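Local structure of anopheles Plasmodium-responsive Leucine-rich repeat protein 1B (Anopheles gambiae, 4XGO) at residues L185-N190 against V207-N212; Y232-R237 against V253-H258; T299-D304 against D324-C329. The protein is a mosquito leucine-rich repeat protein, represented here by its repeat domain, that probably takes part in responses to Plasmodium and may associate with the related LRIM1. All blocks are in the same frame, centred on the assembly; numbering follows the deposited sequence. Where two conformers were deposited one is given.

Overall arrangement
All three contacts lie along one leucine-rich repeat solenoid and are partly buried. Contacts 1 and 2 each join the end of a concave-face strand and its turn to the next strand of the row and its turn, through backbone bonds between parallel chains; they touch, their centres 10 Å apart. Contact 1, near the middle of the chain, buries leucines and a valine on one side and stacks rings and flat groups on the other. In contact 2 a valine packs on a tyrosine ring, an amide runs alongside a histidine, and waters bridge. Contact 3, whose centre is about 30 Å from that of the chain, joins the turn after the last strand, 297-299, to the disulfide-bonded C-terminal region; there two aspartate carboxylates accept the turn's N-H groups, and waters bridge the rest.

Contact 1: L185-N190 against V207-N212; sequences LKLQHN and VDLSYN. With GOL (glycerol), chain H.
The imidazole of His189 lies over the phenol ring of Tyr211 in an offset stack, centroids 4.1 Å apart and planes 11° from parallel. His189 CE1 comes closest, 3.3 Å from Tyr211 CG, while Tyr211 CB makes a CH-pi contact with the imidazole face. A glycerol, probably from the crystallisation liquor, sits at the edge, its O2 hydrogen-bonded to His189 NE2 at 3.2 Å and its O3 to Ser210 OG at 2.6 Å.

Further back, Gln188 crosses Asp208 at about a right angle, yet its amide stacks on the carboxylate with the planes 15° apart. The bend at chi2 (-86°) folds the Gln188 amide back over that group. Asp208 OD1 is held from its own chain by Ser210 N, an Asx turn.

Deeper, Leu187 O is gripped from opposite faces of its plane by Asn212 ND2 at 3.0 Å and Asn190 ND2 at 2.9 Å. Asn212 OD1 turns to Leu192 N. Leu187 and Leu209 lie side by side, pointing the same way.

Strands 184-186 and 206-208 run parallel, with Asp208 N bonded to Leu185 O at 3.0 Å. Asp208 packs on Tyr232 of strand 230-232, and backbone bonds from Lys186 to Leu164 and Ala166 continue the row toward strand 163-165.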
ATOM      1  N   LEU A 185     -13.810  -1.966  22.140  1.00 13.63           N
ATOM      2  CA  LEU A 185     -13.451  -3.268  21.582  1.00 13.42           C
ATOM      3  C   LEU A 185     -13.918  -3.364  20.122  1.00 13.38           C
ATOM      4  O   LEU A 185     -15.141  -3.342  19.829  1.00 13.09           O
ATOM      5  CB  LEU A 185     -14.081  -4.393  22.390  1.00 13.84           C
ATOM      6  CG  LEU A 185     -13.779  -5.833  21.983  1.00 13.97           C
ATOM      7  CD1 LEU A 185     -12.289  -6.096  21.984  1.00 14.05           C
ATOM      8  CD2 LEU A 185     -14.516  -6.782  22.924  1.00 14.69           C
ATOM      9  N   LYS A 186     -12.953  -3.494  19.218  1.00 12.87           N
ATOM     10  CA  LYS A 186     -13.245  -3.599  17.802  1.00 13.04           C
ATOM     11  C   LYS A 186     -12.918  -5.009  17.360  1.00 12.47           C
ATOM     12  O   LYS A 186     -11.749  -5.422  17.373  1.00 11.68           O
ATOM     13  CB  LYS A 186     -12.403  -2.609  17.008  1.00 14.29           C
ATOM     14  CG  LYS A 186     -12.416  -1.205  17.516  1.00 15.98           C
ATOM     15  CD  LYS A 186     -13.785  -0.612  17.555  1.00 18.02           C
ATOM     16  CE  LYS A 186     -14.326  -0.316  16.164  1.00 20.04           C
ATOM     17  NZ  LYS A 186     -13.553   0.739  15.432  1.00 21.69           N
ATOM     18  N   LEU A 187     -13.971  -5.754  17.018  1.00 12.05           N
ATOM     19  CA  LEU A 187     -13.890  -7.146  16.567  1.00 12.19           C
ATOM     20  C   LEU A 187     -14.564  -7.374  15.213  1.00 11.77           C
ATOM     21  O   LEU A 187     -14.850  -8.514  14.837  1.00 11.68           O
ATOM     22  CB  LEU A 187     -14.485  -8.088  17.628  1.00 13.24           C
ATOM     23  CG  LEU A 187     -13.610  -8.301  18.860  1.00 14.00           C
ATOM     24  CD1 LEU A 187     -14.331  -8.983  19.999  1.00 14.84           C
ATOM     25  CD2 LEU A 187     -12.377  -9.052  18.461  1.00 14.86           C
ATOM     26  N   GLN A 188     -14.803  -6.300  14.462  1.00 11.12           N
ATOM     27  CA  GLN A 188     -15.494  -6.435  13.179  1.00 11.22           C
ATOM     28  C   GLN A 188     -14.637  -7.237  12.198  1.00 11.20           C
ATOM     29  O   GLN A 188     -13.394  -7.202  12.285  1.00 10.74           O
ATOM     30  CB  GLN A 188     -15.886  -5.070  12.606  1.00 11.50           C
ATOM     31  CG  GLN A 188     -14.765  -4.152  12.158  1.00 11.79           C
ATOM     32  CD  GLN A 188     -14.176  -3.283  13.259  1.00 12.19           C
ATOM     33  OE1 GLN A 188     -14.362  -3.535  14.450  1.00 12.00           O
ATOM     34  NE2 GLN A 188     -13.479  -2.212  12.850  1.00 13.37           N
ATOM     35  N   HIS A 189     -15.295  -8.003  11.328  1.00 11.22           N
ATOM     36  CA  HIS A 189     -14.629  -8.825  10.323  1.00 12.16           C
ATOM     37  C   HIS A 189     -13.844  -9.932  11.017  1.00 12.34           C
ATOM     38  O   HIS A 189     -12.607  -9.978  10.965  1.00 12.07           O
ATOM     39  CB  HIS A 189     -13.735  -7.997   9.375  1.00 12.69           C
ATOM     40  CG  HIS A 189     -14.491  -7.058   8.476  1.00 13.08           C
ATOM     41  ND1 HIS A 189     -15.040  -7.444   7.267  1.00 14.22           N
ATOM     42  CD2 HIS A 189     -14.792  -5.747   8.620  1.00 13.53           C
ATOM     43  CE1 HIS A 189     -15.640  -6.404   6.709  1.00 14.17           C
ATOM     44  NE2 HIS A 189     -15.514  -5.369   7.516  1.00 13.52           N
ATOM     45  N   ASN A 190     -14.590 -10.803  11.698  1.00 12.08           N
ATOM     46  CA  ASN A 190     -14.043 -11.976  12.337  1.00 12.23           C
ATOM     47  C   ASN A 190     -14.986 -13.154  12.132  1.00 13.32           C
ATOM     48  O   ASN A 190     -15.844 -13.097  11.240  1.00 12.94           O
ATOM     49  CB  ASN A 190     -13.736 -11.696  13.810  1.00 11.89           C
ATOM     50  CG  ASN A 190     -12.347 -11.109  13.987  1.00 11.44           C
ATOM     51  OD1 ASN A 190     -11.354 -11.750  13.630  1.00 11.18           O
ATOM     52  ND2 ASN A 190     -12.271  -9.868  14.458  1.00 11.39           N
ATOM     53  N   VAL A 207     -18.631  -1.321  21.342  1.00 15.77           N
ATOM     54  CA  VAL A 207     -18.303  -2.667  20.879  1.00 16.04           C
ATOM     55  C   VAL A 207     -18.761  -2.842  19.444  1.00 14.71           C
ATOM     56  O   VAL A 207     -19.931  -2.608  19.118  1.00 14.76           O
ATOM     57  CB  VAL A 207     -18.845  -3.785  21.820  1.00 17.85           C
ATOM     58  CG1 VAL A 207     -20.340  -3.724  21.978  1.00 19.02           C
ATOM     59  CG2 VAL A 207     -18.433  -5.153  21.311  1.00 18.58           C
ATOM     60  N   ASP A 208     -17.820  -3.214  18.575  1.00 13.56           N
ATOM     61  CA  ASP A 208     -18.122  -3.481  17.174  1.00 12.88           C
ATOM     62  C   ASP A 208     -17.946  -4.982  16.871  1.00 12.44           C
ATOM     63  O   ASP A 208     -16.832  -5.526  16.930  1.00 11.80           O
ATOM     64  CB  ASP A 208     -17.259  -2.607  16.262  1.00 12.79           C
ATOM     65  CG  ASP A 208     -17.725  -2.601  14.816  1.00 13.15           C
ATOM     66  OD1 ASP A 208     -18.486  -3.480  14.383  1.00 12.38           O
ATOM     67  OD2 ASP A 208     -17.307  -1.684  14.080  1.00 14.34           O
ATOM     68  N   LEU A 209     -19.077  -5.636  16.592  1.00 12.37           N
ATOM     69  CA  LEU A 209     -19.137  -7.040  16.232  1.00 12.64           C
ATOM     70  C   LEU A 209     -19.665  -7.249  14.826  1.00 12.32           C
ATOM     71  O   LEU A 209     -20.093  -8.361  14.468  1.00 12.02           O
ATOM     72  CB  LEU A 209     -20.027  -7.800  17.229  1.00 13.62           C
ATOM     73  CG  LEU A 209     -19.627  -7.733  18.704  1.00 14.60           C
ATOM     74  CD1 LEU A 209     -20.659  -8.407  19.601  1.00 15.54           C
ATOM     75  CD2 LEU A 209     -18.267  -8.322  18.952  1.00 15.56           C
ATOM     76  N   SER A 210     -19.631  -6.201  14.011  1.00 11.94           N
ATOM     77  CA  SER A 210     -20.146  -6.284  12.658  0.50 11.89           C
ATOM     78  C   SER A 210     -19.280  -7.231  11.826  1.00 11.98           C
ATOM     79  O   SER A 210     -18.118  -7.479  12.163  1.00 11.22           O
ATOM     80  CB  SER A 210     -20.267  -4.901  12.003  0.50 12.00           C
ATOM     81  OG  SER A 210     -19.019  -4.398  11.569  0.50 12.32           O
ATOM     82  N   TYR A 211     -19.875  -7.793  10.767  1.00 11.85           N
ATOM     83  CA  TYR A 211     -19.180  -8.722   9.856  1.00 13.02           C
ATOM     84  C   TYR A 211     -18.595  -9.900  10.643  1.00 13.23           C
ATOM     85  O   TYR A 211     -17.415 -10.232  10.535  1.00 13.71           O
ATOM     86  CB  TYR A 211     -18.105  -8.003   9.018  1.00 13.38           C
ATOM     87  CG  TYR A 211     -18.642  -7.001   8.024  1.00 14.32           C
ATOM     88  CD1 TYR A 211     -18.793  -5.658   8.366  1.00 15.10           C
ATOM     89  CD2 TYR A 211     -18.965  -7.395   6.726  1.00 15.39           C
ATOM     90  CE1 TYR A 211     -19.273  -4.737   7.447  1.00 16.28           C
ATOM     91  CE2 TYR A 211     -19.449  -6.491   5.806  1.00 16.68           C
ATOM     92  CZ  TYR A 211     -19.595  -5.171   6.169  1.00 16.75           C
ATOM     93  OH  TYR A 211     -20.079  -4.284   5.249  1.00 20.15           O
ATOM     94  N   ASN A 212     -19.441 -10.529  11.460  1.00 12.93           N
ATOM     95  CA  ASN A 212     -19.107 -11.794  12.098  1.00 13.19           C
ATOM     96  C   ASN A 212     -20.164 -12.826  11.654  1.00 14.59           C
ATOM     97  O   ASN A 212     -20.817 -12.623  10.640  1.00 15.92           O
ATOM     98  CB  ASN A 212     -19.018 -11.635  13.608  1.00 12.82           C
ATOM     99  CG  ASN A 212     -17.637 -11.142  14.044  1.00 12.54           C
ATOM    100  OD1 ASN A 212     -16.716 -11.932  14.209  1.00 12.74           O
ATOM    101  ND2 ASN A 212     -17.496  -9.835  14.183  1.00 12.36           N
TER
HETATM  102  C1  GOL H1006     -14.537  -1.223   9.057  1.00 42.23           C
HETATM  103  O1  GOL H1006     -13.329  -1.941   9.395  1.00 38.89           O
HETATM  104  C2  GOL H1006     -15.772  -2.142   9.023  1.00 41.47           C
HETATM  105  O2  GOL H1006     -16.281  -2.292   7.691  1.00 42.93           O
HETATM  106  C3  GOL H1006     -16.889  -1.599   9.911  1.00 44.67           C
HETATM  107  O3  GOL H1006     -17.916  -2.592  10.090  1.00 40.61           O

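Contact 2: Y232-R237 against V253-H258; sequences YVSNNR and VLDLSH
Val253 begins the contact by setting CG1 3.9 Å from Tyr232 CE2. That methyl is anti to the backbone N (chi1 176°), which sends it toward the outer end of the phenol ring, and the two side chains pass at a slant.

Asp255 meets the other segment at several points. Asp255 CB lies 3.8 Å from Tyr232 CD2, with carboxylate and ring steeply inclined, 78° between their planes. Asp255 O receives Val233 N at 2.9 Å. Asp255 OD1 is turned to its own chain, where it takes both Ser257 N, closing an Asx turn, and Ser257 OG, the latter at 2.7 Å on the syn lone pair. OD2 accepts from a water that also bonds Ser234 OG, so the carboxylate is engaged at both oxygens, with Ser234 CB packed against it.

At Ser257 the backbone O accepts Asn235 N at 3.0 Å, in the carbonyl plane, and also receives a CA-H...O contact from Ser234 CA.

His258 then runs alongside Asn235, both pointing the same way, amide and imidazole 13° apart. Asn235 OD1 is 3.5 Å from His258 CB. The amide's rotation is fixed by Asn235 ND2 bonding to Ser234 OG at 3.0 Å. A second water links Asn236 O and His258 O.

Tyr232 and Asp255 form a parallel bridge between strands 230-232 and 253-255. Beyond them, Asp255 packs on Tyr278 of strand 276-278 and His258 stacks on His281, while on the other flank Tyr232 is backbone-bonded to Val207 of strand 206-208 and Leu209 just after it.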
ATOM      1  N   TYR A 232     -22.529  -2.291  17.639  1.00 13.45           N
ATOM      2  CA  TYR A 232     -22.611  -2.501  16.216  1.00 13.14           C
ATOM      3  C   TYR A 232     -22.601  -3.990  15.907  1.00 13.20           C
ATOM      4  O   TYR A 232     -21.647  -4.707  16.246  1.00 12.53           O
ATOM      5  CB  TYR A 232     -21.442  -1.841  15.494  1.00 13.28           C
ATOM      6  CG  TYR A 232     -21.311  -0.368  15.765  1.00 13.81           C
ATOM      7  CD1 TYR A 232     -20.553   0.092  16.826  1.00 14.68           C
ATOM      8  CD2 TYR A 232     -21.945   0.560  14.956  1.00 14.22           C
ATOM      9  CE1 TYR A 232     -20.428   1.456  17.081  1.00 15.57           C
ATOM     10  CE2 TYR A 232     -21.822   1.927  15.199  1.00 15.10           C
ATOM     11  CZ  TYR A 232     -21.058   2.362  16.266  1.00 15.65           C
ATOM     12  OH  TYR A 232     -20.913   3.719  16.528  1.00 17.33           O
ATOM     13  N   VAL A 233     -23.656  -4.458  15.255  1.00 13.21           N
ATOM     14  CA  VAL A 233     -23.743  -5.865  14.895  1.00 13.71           C
ATOM     15  C   VAL A 233     -24.293  -6.007  13.479  1.00 13.36           C
ATOM     16  O   VAL A 233     -25.033  -6.938  13.170  1.00 13.41           O
ATOM     17  CB  VAL A 233     -24.581  -6.708  15.894  1.00 15.03           C
ATOM     18  CG1 VAL A 233     -24.223  -8.168  15.751  1.00 15.98           C
ATOM     19  CG2 VAL A 233     -24.321  -6.319  17.334  1.00 16.22           C
ATOM     20  N   SER A 234     -23.878  -5.114  12.591  1.00 12.49           N
ATOM     21  CA  SER A 234     -24.336  -5.175  11.209  1.00 12.80           C
ATOM     22  C   SER A 234     -23.665  -6.334  10.480  1.00 12.74           C
ATOM     23  O   SER A 234     -22.597  -6.830  10.901  1.00 12.36           O
ATOM     24  CB  SER A 234     -24.064  -3.864  10.473  1.00 12.73           C
ATOM     25  OG  SER A 234     -22.695  -3.748  10.124  1.00 13.27           O
ATOM     26  N   ASN A 235     -24.270  -6.761   9.376  1.00 12.37           N
ATOM     27  CA  ASN A 235     -23.618  -7.754   8.515  1.00 12.94           C
ATOM     28  C   ASN A 235     -23.244  -9.015   9.256  1.00 13.00           C
ATOM     29  O   ASN A 235     -22.142  -9.561   9.095  1.00 12.72           O
ATOM     30  CB  ASN A 235     -22.389  -7.130   7.841  1.00 13.68           C
ATOM     31  CG  ASN A 235     -22.774  -6.043   6.871  1.00 13.89           C
ATOM     32  OD1 ASN A 235     -23.022  -6.313   5.683  1.00 15.14           O
ATOM     33  ND2 ASN A 235     -22.820  -4.811   7.354  1.00 13.68           N
ATOM     34  N   ASN A 236     -24.169  -9.487  10.085  1.00 12.73           N
ATOM     35  CA  ASN A 236     -24.075 -10.820  10.646  1.00 13.26           C
ATOM     36  C   ASN A 236     -25.153 -11.687   9.968  1.00 13.99           C
ATOM     37  O   ASN A 236     -25.520 -11.412   8.819  1.00 14.93           O
ATOM     38  CB  ASN A 236     -24.167 -10.755  12.166  1.00 13.27           C
ATOM     39  CG  ASN A 236     -22.835 -10.399  12.817  1.00 13.31           C
ATOM     40  OD1 ASN A 236     -22.116 -11.273  13.257  1.00 13.65           O
ATOM     41  ND2 ASN A 236     -22.513  -9.127  12.884  1.00 13.23           N
ATOM     42  N   ARG A 237     -25.664 -12.692  10.664  1.00 14.89           N
ATOM     43  CA  ARG A 237     -26.704 -13.575  10.132  1.00 15.91           C
ATOM     44  C   ARG A 237     -27.894 -13.648  11.093  1.00 14.71           C
ATOM     45  O   ARG A 237     -28.522 -14.726  11.235  1.00 14.73           O
ATOM     46  CB  ARG A 237     -26.132 -14.987   9.968  1.00 18.13           C
ATOM     47  CG  ARG A 237     -24.875 -15.085   9.137  1.00 20.89           C
ATOM     48  CD  ARG A 237     -24.317 -16.503   9.145  1.00 23.38           C
ATOM     49  NE  ARG A 237     -23.160 -16.627   8.258  1.00 26.65           N
ATOM     50  CZ  ARG A 237     -22.635 -17.800   7.888  1.00 27.68           C
ATOM     51  N   VAL A 253     -26.527   4.014  20.476  1.00 16.15           N
ATOM     52  CA  VAL A 253     -26.377   3.580  19.096  1.00 14.94           C
ATOM     53  C   VAL A 253     -26.549   2.058  19.029  1.00 14.11           C
ATOM     54  O   VAL A 253     -25.889   1.336  19.760  1.00 13.49           O
ATOM     55  CB  VAL A 253     -25.013   3.948  18.531  1.00 14.89           C
ATOM     56  CG1 VAL A 253     -24.842   3.407  17.127  1.00 14.37           C
ATOM     57  CG2 VAL A 253     -24.806   5.460  18.557  1.00 15.61           C
ATOM     58  N   LEU A 254     -27.437   1.620  18.151  1.00 13.43           N
ATOM     59  CA  LEU A 254     -27.669   0.197  17.902  1.00 13.22           C
ATOM     60  C   LEU A 254     -27.781  -0.039  16.413  1.00 12.56           C
ATOM     61  O   LEU A 254     -28.736   0.417  15.771  1.00 12.83           O
ATOM     62  CB  LEU A 254     -28.933  -0.276  18.623  1.00 13.68           C
ATOM     63  CG  LEU A 254     -29.248  -1.774  18.536  1.00 13.56           C
ATOM     64  CD1 LEU A 254     -28.076  -2.577  19.096  1.00 13.87           C
ATOM     65  CD2 LEU A 254     -30.540  -2.107  19.283  1.00 14.27           C
ATOM     66  N   ASP A 255     -26.786  -0.728  15.853  1.00 12.32           N
ATOM     67  CA  ASP A 255     -26.731  -0.996  14.422  1.00 12.04           C
ATOM     68  C   ASP A 255     -27.033  -2.489  14.197  1.00 11.82           C
ATOM     69  O   ASP A 255     -26.220  -3.339  14.481  1.00 11.24           O
ATOM     70  CB  ASP A 255     -25.371  -0.602  13.834  1.00 12.25           C
ATOM     71  CG  ASP A 255     -25.308  -0.743  12.335  1.00 12.68           C
ATOM     72  OD1 ASP A 255     -26.274  -1.232  11.697  1.00 12.89           O
ATOM     73  OD2 ASP A 255     -24.255  -0.403  11.751  1.00 13.30           O
ATOM     74  N   LEU A 256     -28.216  -2.762  13.668  1.00 11.70           N
ATOM     75  CA  LEU A 256     -28.667  -4.127  13.348  1.00 12.27           C
ATOM     76  C   LEU A 256     -28.827  -4.327  11.838  1.00 12.00           C
ATOM     77  O   LEU A 256     -29.474  -5.280  11.371  1.00 11.41           O
ATOM     78  CB  LEU A 256     -29.989  -4.402  14.062  1.00 13.16           C
ATOM     79  CG  LEU A 256     -29.993  -4.275  15.576  1.00 13.92           C
ATOM     80  CD1 LEU A 256     -31.404  -4.445  16.110  1.00 14.73           C
ATOM     81  CD2 LEU A 256     -29.014  -5.253  16.189  1.00 14.29           C
ATOM     82  N   SER A 257     -28.230  -3.446  11.045  1.00 11.61           N
ATOM     83  CA  SER A 257     -28.459  -3.466   9.616  1.00 11.90           C
ATOM     84  C   SER A 257     -27.755  -4.621   8.925  1.00 11.74           C
ATOM     85  O   SER A 257     -26.794  -5.195   9.450  1.00 11.22           O
ATOM     86  CB  SER A 257     -28.067  -2.117   8.964  1.00 12.27           C
ATOM     87  OG  SER A 257     -26.689  -1.842   9.112  1.00 12.91           O
ATOM     88  N   HIS A 258     -28.280  -4.980   7.751  1.00 11.81           N
ATOM     89  CA  HIS A 258     -27.700  -6.004   6.907  1.00 12.57           C
ATOM     90  C   HIS A 258     -27.603  -7.329   7.646  1.00 11.87           C
ATOM     91  O   HIS A 258     -26.540  -7.953   7.733  1.00 11.64           O
ATOM     92  CB  HIS A 258     -26.335  -5.582   6.375  1.00 13.08           C
ATOM     93  CG  HIS A 258     -26.382  -4.402   5.475  1.00 14.46           C
ATOM     94  ND1 HIS A 258     -26.503  -4.513   4.111  1.00 15.75           N
ATOM     95  CD2 HIS A 258     -26.345  -3.080   5.746  1.00 15.82           C
ATOM     96  CE1 HIS A 258     -26.512  -3.303   3.573  1.00 16.35           C
ATOM     97  NE2 HIS A 258     -26.421  -2.420   4.544  1.00 16.67           N
TER
HETATM   98  O   HOH W   1     -22.045  -1.914  12.095  1.00 30.48           O
HETATM   99  O   HOH W   2     -25.325 -10.253   6.235  1.00 32.49           O

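Contact 3: T299-D304 against D324-C329; sequences TLSHND and DADQHC
Asp324 points its carboxylate at the backbone of the 299-304 turn and meets it with both oxygens. Its CG lies between the backbone N and the carbonyl carbon (chi1 74°), which turns the carboxylate to the N-H groups of Leu300 and Ser301. Leu300 N donates almost straight to Asp324 OD1 at 2.9 Å, on the syn side. Asp324 OD2 takes two bonds from one face of its plane, from Ser301 N at 3.0 Å and from Ser301 OG at 2.7 Å. At the next residue, His302 N bonds Asp326 OD1 at 2.8 Å through the syn lone pair. That oxygen also sits over the imidazole face, the ring and carboxylate planes 73° apart.

Waters form the next shell. One joins Ser301 OG to Ala325 O; another connects His302 NE2, Ala325 O and Gln327 OE1; a third lies between Asn303 N and Asp326 OD2. Asp326 OD2 is also held by Cys340 N.

Leu300 N and His302 N thus meet carboxylates where, as in contacts 1 and 2, they would meet carbonyls of the next strand and turn. Aspartates covering the turn after the last strand, together with the disulfides Cys329-Cys340 and Cys307-Cys341, are consistent with a cysteine-bonded C-terminal cap of a leucine-rich repeat solenoid.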
ATOM      1  N   THR A 299     -33.058   4.020  10.440  1.00 16.95           N
ATOM      2  CA  THR A 299     -33.092   3.519   9.070  1.00 15.70           C
ATOM      3  C   THR A 299     -33.969   2.274   8.985  1.00 14.98           C
ATOM      4  O   THR A 299     -33.934   1.413   9.859  1.00 14.49           O
ATOM      5  CB  THR A 299     -31.702   3.243   8.504  1.00 15.33           C
ATOM      6  OG1 THR A 299     -31.045   2.227   9.281  1.00 14.77           O
ATOM      7  CG2 THR A 299     -30.876   4.525   8.502  1.00 15.92           C
ATOM      8  N   LEU A 300     -34.784   2.230   7.948  1.00 14.81           N
ATOM      9  CA  LEU A 300     -35.850   1.227   7.803  1.00 14.47           C
ATOM     10  C   LEU A 300     -35.957   0.592   6.415  1.00 13.83           C
ATOM     11  O   LEU A 300     -36.777  -0.320   6.218  1.00 12.95           O
ATOM     12  CB  LEU A 300     -37.196   1.898   8.107  1.00 15.54           C
ATOM     13  CG  LEU A 300     -37.368   2.527   9.481  1.00 15.96           C
ATOM     14  CD1 LEU A 300     -38.692   3.260   9.542  1.00 16.77           C
ATOM     15  CD2 LEU A 300     -37.262   1.467  10.571  1.00 16.33           C
ATOM     16  N   SER A 301     -35.158   1.043   5.452  1.00 13.47           N
ATOM     17  CA  SER A 301     -35.354   0.618   4.071  1.00 13.96           C
ATOM     18  C   SER A 301     -34.915  -0.825   3.864  1.00 13.69           C
ATOM     19  O   SER A 301     -34.231  -1.412   4.727  1.00 12.68           O
ATOM     20  CB  SER A 301     -34.619   1.536   3.075  1.00 14.08           C
ATOM     21  OG  SER A 301     -33.219   1.466   3.263  1.00 14.06           O
ATOM     22  N   HIS A 302     -35.340  -1.397   2.734  1.00 14.16           N
ATOM     23  CA  HIS A 302     -34.997  -2.759   2.351  1.00 15.02           C
ATOM     24  C   HIS A 302     -35.404  -3.764   3.430  1.00 14.14           C
ATOM     25  O   HIS A 302     -34.561  -4.507   3.959  1.00 12.92           O
ATOM     26  CB  HIS A 302     -33.514  -2.859   2.026  1.00 16.75           C
ATOM     27  CG  HIS A 302     -33.131  -2.010   0.862  1.00 19.52           C
ATOM     28  ND1 HIS A 302     -33.077  -2.505  -0.424  1.00 21.81           N
ATOM     29  CD2 HIS A 302     -32.863  -0.687   0.771  1.00 20.86           C
ATOM     30  CE1 HIS A 302     -32.748  -1.530  -1.253  1.00 22.18           C
ATOM     31  NE2 HIS A 302     -32.611  -0.419  -0.553  1.00 22.47           N
ATOM     32  N   ASN A 303     -36.697  -3.720   3.759  1.00 13.22           N
ATOM     33  CA  ASN A 303     -37.317  -4.683   4.652  1.00 13.16           C
ATOM     34  C   ASN A 303     -38.550  -5.274   3.977  1.00 13.94           C
ATOM     35  O   ASN A 303     -38.574  -5.360   2.746  1.00 13.90           O
ATOM     36  CB  ASN A 303     -37.582  -4.053   6.021  1.00 12.63           C
ATOM     37  CG  ASN A 303     -36.351  -4.109   6.923  1.00 12.10           C
ATOM     38  OD1 ASN A 303     -35.966  -5.179   7.388  1.00 11.64           O
ATOM     39  ND2 ASN A 303     -35.714  -2.975   7.144  1.00 11.44           N
ATOM     40  N   ASP A 304     -39.527  -5.747   4.754  1.00 14.67           N
ATOM     41  CA  ASP A 304     -40.751  -6.334   4.201  1.00 16.10           C
ATOM     42  C   ASP A 304     -41.966  -5.836   4.973  1.00 15.18           C
ATOM     43  O   ASP A 304     -42.785  -6.625   5.454  1.00 15.28           O
ATOM     44  CB  ASP A 304     -40.673  -7.857   4.268  1.00 18.03           C
ATOM     45  CG  ASP A 304     -39.664  -8.422   3.304  1.00 20.64           C
ATOM     46  OD1 ASP A 304     -39.962  -8.476   2.085  1.00 23.60           O
ATOM     47  OD2 ASP A 304     -38.569  -8.813   3.756  1.00 22.15           O
ATOM     48  N   ASP A 324     -33.693   7.292   5.597  1.00 30.31           N
ATOM     49  CA  ASP A 324     -33.561   6.497   4.392  1.00 25.49           C
ATOM     50  C   ASP A 324     -34.878   6.208   3.718  1.00 23.21           C
ATOM     51  O   ASP A 324     -35.952   6.503   4.252  1.00 24.72           O
ATOM     52  CB  ASP A 324     -32.729   5.228   4.638  1.00 24.04           C
ATOM     53  CG  ASP A 324     -33.471   4.149   5.413  1.00 22.65           C
ATOM     54  OD1 ASP A 324     -34.520   4.405   6.049  1.00 21.22           O
ATOM     55  OD2 ASP A 324     -32.939   3.019   5.397  1.00 21.81           O
ATOM     56  N   ALA A 325     -34.776   5.680   2.508  1.00 20.56           N
ATOM     57  CA  ALA A 325     -35.944   5.392   1.684  1.00 19.48           C
ATOM     58  C   ALA A 325     -35.660   4.254   0.743  1.00 18.14           C
ATOM     59  O   ALA A 325     -34.504   3.995   0.407  1.00 18.21           O
ATOM     60  CB  ALA A 325     -36.309   6.617   0.858  1.00 19.76           C
ATOM     61  N   ASP A 326     -36.731   3.625   0.287  1.00 17.99           N
ATOM     62  CA  ASP A 326     -36.664   2.655  -0.791  1.00 18.85           C
ATOM     63  C   ASP A 326     -36.874   3.431  -2.092  1.00 21.94           C
ATOM     64  O   ASP A 326     -37.442   4.522  -2.076  1.00 21.99           O
ATOM     65  CB  ASP A 326     -37.753   1.604  -0.640  1.00 17.64           C
ATOM     66  CG  ASP A 326     -37.522   0.670   0.532  1.00 16.93           C
ATOM     67  OD1 ASP A 326     -36.421   0.063   0.585  1.00 16.15           O
ATOM     68  OD2 ASP A 326     -38.432   0.543   1.386  1.00 15.30           O
ATOM     69  N   GLN A 327     -36.402   2.880  -3.201  1.00 25.30           N
ATOM     70  CA  GLN A 327     -36.557   3.521  -4.509  1.00 30.13           C
ATOM     71  C   GLN A 327     -37.728   2.927  -5.262  1.00 30.99           C
ATOM     72  O   GLN A 327     -38.620   3.653  -5.717  1.00 33.27           O
ATOM     73  CB  GLN A 327     -35.269   3.384  -5.332  1.00 33.54           C
ATOM     74  CG  GLN A 327     -34.448   4.655  -5.412  1.00 38.31           C
ATOM     75  CD  GLN A 327     -33.937   5.142  -4.071  1.00 42.49           C
ATOM     76  OE1 GLN A 327     -33.690   4.359  -3.148  1.00 46.63           O
ATOM     77  NE2 GLN A 327     -33.747   6.451  -3.966  1.00 46.05           N
ATOM     78  N   HIS A 328     -37.725   1.605  -5.381  1.00 30.97           N
ATOM     79  CA  HIS A 328     -38.754   0.863  -6.105  1.00 30.73           C
ATOM     80  C   HIS A 328     -39.198  -0.283  -5.211  1.00 27.20           C
ATOM     81  O   HIS A 328     -38.422  -0.751  -4.401  1.00 26.72           O
ATOM     82  CB  HIS A 328     -38.182   0.292  -7.394  1.00 34.80           C
ATOM     83  CG  HIS A 328     -37.497   1.305  -8.252  1.00 38.82           C
ATOM     84  ND1 HIS A 328     -38.159   2.380  -8.808  1.00 42.18           N
ATOM     85  CD2 HIS A 328     -36.208   1.408  -8.654  1.00 42.34           C
ATOM     86  CE1 HIS A 328     -37.306   3.104  -9.512  1.00 42.61           C
ATOM     87  NE2 HIS A 328     -36.116   2.535  -9.434  1.00 43.54           N
ATOM     88  N   CYS A 329     -40.445  -0.712  -5.347  1.00 24.01           N
ATOM     89  CA  CYS A 329     -40.996  -1.738  -4.475  1.00 22.69           C
ATOM     90  C   CYS A 329     -41.300  -2.967  -5.280  1.00 24.08           C
ATOM     91  O   CYS A 329     -41.601  -2.878  -6.472  1.00 24.18           O
ATOM     92  CB  CYS A 329     -42.294  -1.273  -3.824  1.00 21.39           C
ATOM     93  SG  CYS A 329     -42.063   0.186  -2.786  1.00 20.36           S
TER
HETATM   94  O   HOH W   3     -31.718   2.733   1.195  1.00 38.08           O
HETATM   95  O   HOH W   4     -32.915   2.180  -1.543  1.00 45.99           O
HETATM   96  O   HOH W   5     -38.331  -2.116   1.992  1.00 17.28           O